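Local coordinates for 52 protein (Murid herpesvirus 4, PDB 2OA5) that is an abundant tegument protein of a gammaherpesvirus, belongs to the BLRF2 family and probably plays a structural part in the virion, at residues Met65-Ala70 with Leu94-Ser99. Numbering follows the deposited sequence.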
loop_
_atom_site.group_PDB
_atom_site.type_symbol
_atom_site.label_atom_id
_atom_site.label_comp_id
_atom_site.label_asym_id
_atom_site.label_seq_id
_atom_site.Cartn_x
_atom_site.Cartn_y
_atom_site.Cartn_z
HETATM N N MSE B 65 -8.480 -4.507 -12.422
HETATM C CA MSE B 65 -9.568 -5.185 -11.737
HETATM C C MSE B 65 -10.109 -6.378 -12.539
HETATM O O MSE B 65 -10.405 -7.437 -11.971
HETATM C CB MSE B 65 -10.669 -4.168 -11.418
HETATM C CG MSE B 65 -10.930 -4.013 -9.926
HETATM SE SE MSE B 65 -11.593 -5.652 -9.188
HETATM C CE MSE B 65 -12.455 -4.938 -7.654
ATOM N N ARG B 66 -10.213 -6.200 -13.856
ATOM C CA ARG B 66 -10.686 -7.243 -14.767
ATOM C C ARG B 66 -9.742 -8.441 -14.679
ATOM O O ARG B 66 -10.159 -9.573 -14.438
ATOM C CB ARG B 66 -10.701 -6.702 -16.203
ATOM C CG ARG B 66 -10.652 -7.763 -17.310
ATOM C CD ARG B 66 -9.915 -7.225 -18.538
ATOM N NE ARG B 66 -10.486 -5.962 -19.004
ATOM C CZ ARG B 66 -9.947 -5.191 -19.944
ATOM N NH1 ARG B 66 -8.813 -5.547 -20.534
ATOM N NH2 ARG B 66 -10.543 -4.059 -20.297
ATOM N N LYS B 67 -8.457 -8.157 -14.868
ATOM C CA LYS B 67 -7.407 -9.165 -14.844
ATOM C C LYS B 67 -7.275 -9.886 -13.507
ATOM O O LYS B 67 -7.063 -11.097 -13.461
ATOM C CB LYS B 67 -6.064 -8.516 -15.215
ATOM C CG LYS B 67 -6.059 -7.819 -16.569
ATOM C CD LYS B 67 -4.643 -7.437 -16.994
ATOM C CE LYS B 67 -4.623 -6.929 -18.429
ATOM N NZ LYS B 67 -3.448 -7.454 -19.182
ATOM N N ILE B 68 -7.386 -9.135 -12.416
ATOM C CA ILE B 68 -7.278 -9.713 -11.084
ATOM C C ILE B 68 -8.379 -10.745 -10.827
ATOM O O ILE B 68 -8.118 -11.840 -10.337
ATOM C CB ILE B 68 -7.337 -8.603 -10.010
ATOM C CG1 ILE B 68 -5.975 -7.906 -9.934
ATOM C CG2 ILE B 68 -7.736 -9.185 -8.664
ATOM C CD1 ILE B 68 -6.021 -6.509 -9.356
ATOM N N GLU B 69 -9.608 -10.382 -11.160
ATOM C CA GLU B 69 -10.738 -11.275 -10.971
ATOM C C GLU B 69 -10.511 -12.589 -11.711
ATOM O O GLU B 69 -10.780 -13.675 -11.190
ATOM C CB GLU B 69 -12.000 -10.613 -11.508
ATOM C CG GLU B 69 -13.283 -11.290 -11.090
ATOM C CD GLU B 69 -14.485 -10.652 -11.737
ATOM O OE1 GLU B 69 -14.490 -9.409 -11.885
ATOM O OE2 GLU B 69 -15.427 -11.382 -12.095
ATOM N N ALA B 70 -10.022 -12.468 -12.944
ATOM C CA ALA B 70 -9.753 -13.619 -13.792
ATOM C C ALA B 70 -8.808 -14.610 -13.119
ATOM O O ALA B 70 -9.055 -15.815 -13.113
ATOM C CB ALA B 70 -9.164 -13.147 -15.122
ATOM N N LEU B 94 -0.652 -11.897 -6.795
ATOM C CA LEU B 94 -0.823 -11.830 -8.233
ATOM C C LEU B 94 0.007 -10.710 -8.784
ATOM O O LEU B 94 0.337 -9.759 -8.078
ATOM C CB LEU B 94 -2.272 -11.513 -8.600
ATOM C CG LEU B 94 -3.474 -12.281 -8.062
ATOM C CD1 LEU B 94 -4.730 -11.692 -8.692
ATOM C CD2 LEU B 94 -3.359 -13.759 -8.389
ATOM N N ARG B 95 0.368 -10.820 -10.052
ATOM C CA ARG B 95 1.064 -9.717 -10.661
ATOM C C ARG B 95 0.214 -9.351 -11.854
ATOM O O ARG B 95 -0.275 -10.219 -12.578
ATOM C CB ARG B 95 2.479 -10.055 -11.092
ATOM C CG ARG B 95 3.235 -8.768 -11.378
ATOM C CD ARG B 95 4.553 -9.003 -12.066
ATOM N NE ARG B 95 5.643 -9.306 -11.147
ATOM C CZ ARG B 95 6.180 -8.433 -10.297
ATOM N NH1 ARG B 95 5.725 -7.189 -10.236
ATOM N NH2 ARG B 95 7.186 -8.806 -9.520
ATOM N N VAL B 96 0.018 -8.053 -12.032
ATOM C CA VAL B 96 -0.819 -7.542 -13.104
ATOM C C VAL B 96 -0.164 -6.410 -13.880
ATOM O O VAL B 96 0.430 -5.495 -13.306
ATOM C CB VAL B 96 -2.170 -7.063 -12.514
ATOM C CG1 VAL B 96 -2.865 -6.107 -13.457
ATOM C CG2 VAL B 96 -3.058 -8.264 -12.242
ATOM N N ASP B 97 -0.272 -6.490 -15.206
ATOM C CA ASP B 97 0.272 -5.479 -16.091
ATOM C C ASP B 97 -0.910 -4.729 -16.680
ATOM O O ASP B 97 -1.941 -5.331 -16.982
ATOM C CB ASP B 97 1.088 -6.124 -17.209
ATOM C CG ASP B 97 2.351 -6.789 -16.707
ATOM O OD1 ASP B 97 3.167 -6.107 -16.045
ATOM O OD2 ASP B 97 2.534 -7.993 -16.978
ATOM N N VAL B 98 -0.773 -3.421 -16.843
ATOM C CA VAL B 98 -1.858 -2.628 -17.388
ATOM C C VAL B 98 -1.352 -1.442 -18.190
ATOM O O VAL B 98 -0.350 -0.819 -17.838
ATOM C CB VAL B 98 -2.793 -2.126 -16.262
ATOM C CG1 VAL B 98 -3.519 -3.306 -15.629
ATOM C CG2 VAL B 98 -1.989 -1.383 -15.205
ATOM N N SER B 99 -2.053 -1.150 -19.278
ATOM C CA SER B 99 -1.718 -0.050 -20.164
ATOM C C SER B 99 -3.023 0.588 -20.593
ATOM O O SER B 99 -4.035 -0.100 -20.721
ATOM C CB SER B 99 -0.980 -0.574 -21.399
ATOM O OG SER B 99 0.163 -1.327 -21.035
#
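Ile68 lays its longer branch against Val96, with CG1 of Ile68 3.7 Å from CG2 of Val96, and the two side chains meet at about a right angle. Its other branch serves Leu94: CG2 of Ile68 lies 3.9 Å from CD1 of Leu94, and CD1 of Leu94 also lies 3.8 Å from the backbone O of Ile68. With CG1 beside its own backbone N (chi1 -78°), Ile68 divides its two branches between Leu94 and Val96, which point toward the helix, whereas Arg95 between them points away. Val96 uses both methyls: CG2 meets Ile68 and CG1 lies 4.2 Å from CD of Lys67. Lys67 starts from the closest backbone approach, its CA 7.0 Å from the CA of Val96, and runs extended, slanting across Val96, until it bends at the last torsion (chi4 -139°). There NZ of Lys67 makes a weak 3.4 Å hydrogen bond to the backbone O of Asp97, while its charge is paired more strongly in a salt bridge with Glu102. CD and CE of Lys67 lie equally close to that oxygen, so the end of the chain rests against the carbonyl as much as it bonds to it. Segments 65-70 and 94-99, on helix 46-76 and strand 93-99, run roughly antiparallel, at 150° with their axes 8.7 Å apart, after the chain has returned through helix 82-90. Val98 carries the packing on to Val63 and Ala64, Ile68 also touches Ala64 of the second subunit, and strand 93-99 pairs antiparallel with a strand of that subunit, continuing the sheet across the interface.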